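Local coordinates for cell division protein FtsI/penicillin binding protein 2 (Legionella pneumophila subsp. pneumophila ATCC 43290, PDB 4ZTK), which probably cross-links peptidoglycan peptides as a D,D-transpeptidase during cell division, through a penicillin-binding transpeptidase domain, at residues A[136-139]-A[140-143]. Residues are numbered along the deposited sequence; the frame is centred on the assembly and turned at random.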
loop_
_atom_site.group_PDB
_atom_site.type_symbol
_atom_site.label_atom_id
_atom_site.label_comp_id
_atom_site.label_asym_id
_atom_site.label_seq_id
_atom_site.Cartn_x
_atom_site.Cartn_y
_atom_site.Cartn_z
ATOM N N ASN A 136 -2.676 13.744 -7.569
ATOM C CA ASN A 136 -1.974 14.366 -6.451
ATOM C C ASN A 136 -2.595 15.672 -5.954
ATOM O O ASN A 136 -2.837 15.832 -4.759
ATOM C CB ASN A 136 -0.501 14.598 -6.803
ATOM C CG ASN A 136 0.294 13.303 -6.883
ATOM O OD1 ASN A 136 -0.117 12.275 -6.348
ATOM N ND2 ASN A 136 1.445 13.355 -7.545
ATOM N N VAL A 137 -2.842 16.605 -6.868
ATOM C CA VAL A 137 -3.352 17.921 -6.482
ATOM C C VAL A 137 -4.673 17.807 -5.717
ATOM O O VAL A 137 -4.890 18.521 -4.741
ATOM C CB VAL A 137 -3.481 18.871 -7.698
ATOM C CG1 VAL A 137 -4.226 20.148 -7.319
ATOM C CG2 VAL A 137 -2.104 19.209 -8.243
ATOM N N CYS A 138 -5.532 16.879 -6.132
ATOM C CA CYS A 138 -6.817 16.691 -5.463
ATOM C C CYS A 138 -6.673 16.143 -4.046
ATOM O O CYS A 138 -7.292 16.662 -3.117
ATOM C CB CYS A 138 -7.751 15.797 -6.283
ATOM S SG CYS A 138 -8.294 16.545 -7.849
ATOM N N LEU A 139 -5.870 15.097 -3.879
ATOM C CA LEU A 139 -5.668 14.527 -2.551
ATOM C C LEU A 139 -4.974 15.516 -1.619
ATOM O O LEU A 139 -5.254 15.554 -0.415
ATOM C CB LEU A 139 -4.890 13.210 -2.614
ATOM C CG LEU A 139 -5.745 11.940 -2.646
ATOM C CD1 LEU A 139 -6.581 11.818 -1.377
ATOM C CD2 LEU A 139 -6.635 11.923 -3.876
ATOM N N ILE A 140 -4.073 16.320 -2.174
ATOM C CA ILE A 140 -3.408 17.341 -1.380
ATOM C C ILE A 140 -4.429 18.352 -0.867
ATOM O O ILE A 140 -4.426 18.717 0.310
ATOM C CB ILE A 140 -2.323 18.073 -2.170
ATOM C CG1 ILE A 140 -1.115 17.162 -2.394
ATOM C CG2 ILE A 140 -1.891 19.298 -1.402
ATOM C CD1 ILE A 140 -0.050 17.766 -3.315
ATOM N N ARG A 141 -5.310 18.791 -1.760
ATOM C CA ARG A 141 -6.367 19.721 -1.389
ATOM C C ARG A 141 -7.258 19.103 -0.313
ATOM O O ARG A 141 -7.608 19.759 0.662
ATOM C CB ARG A 141 -7.188 20.127 -2.618
ATOM C CG ARG A 141 -8.353 21.048 -2.306
ATOM C CD ARG A 141 -8.851 21.776 -3.549
ATOM N NE ARG A 141 -9.148 20.861 -4.649
ATOM C CZ ARG A 141 -9.753 21.222 -5.777
ATOM N NH1 ARG A 141 -9.985 20.326 -6.730
ATOM N NH2 ARG A 141 -10.133 22.480 -5.951
ATOM N N VAL A 142 -7.605 17.835 -0.490
ATOM C CA VAL A 142 -8.394 17.116 0.502
ATOM C C VAL A 142 -7.704 17.138 1.869
ATOM O O VAL A 142 -8.325 17.449 2.884
ATOM C CB VAL A 142 -8.654 15.667 0.047
ATOM C CG1 VAL A 142 -9.113 14.805 1.210
ATOM C CG2 VAL A 142 -9.681 15.648 -1.075
ATOM N N SER A 143 -6.411 16.833 1.875
ATOM C CA SER A 143 -5.618 16.848 3.099
ATOM C C SER A 143 -5.570 18.228 3.750
ATOM O O SER A 143 -5.764 18.361 4.962
ATOM C CB SER A 143 -4.198 16.352 2.819
ATOM O OG SER A 143 -3.426 16.314 4.010
#
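Ile-140 lies against the carbonyl of Asn-136, one helical turn back, and receives two kinds of contact from it. The backbone bond from Ile-140 N to Asn-136 O is 2.9 Å long, and the N lies almost straight out from the carbonyl, at a C=O...N angle of 166°. The same oxygen meets Ile-140 CG1 at 3.2 Å, because chi1 of -72° sets that branch beside the backbone N and extends it back toward the preceding turn; CD1 follows along the same oxygen. Val-142 repeats the pattern: its CG2, likewise beside its own N, comes within 3.3 Å of Cys-138 O, the acceptor for Val-142 N. Together with Arg-141 N to Val-137 O and Ser-143 N to Leu-139 O, this makes four consecutive i to i+4 bonds with N-H...O angles close to 160°, the geometry of a regular alpha-helix.

The tight side is the one turned into the helical part of the domain. Leu-139 is buried against helices 83-92 and 127-133, Ile-140 packs on Ala-177 and Ala-180, and Ser-143 OG is hydrogen-bonded to Leu-176 O. The loose side carries Val-137 and Arg-141. The Arg-141 chain is bent near its end and brings NH1 to 4.3 Å from Cys-138 SG, which sits at the guanidinium edge near its plane; that separation and the poor order of the arginine argue against a firm grip.

Asn-136 OD1 accepts a hydrogen bond from Lys-83, the lysine of a probable SxxK motif with Ser-80. The i to i+4 bonds thus shape the turn, the mostly apolar inner face and the Ser-143 bond join it to its neighbours, and the Lys-83 bond places the amide of Asn-136, probably the asparagine of an SxN motif, at the likely active site.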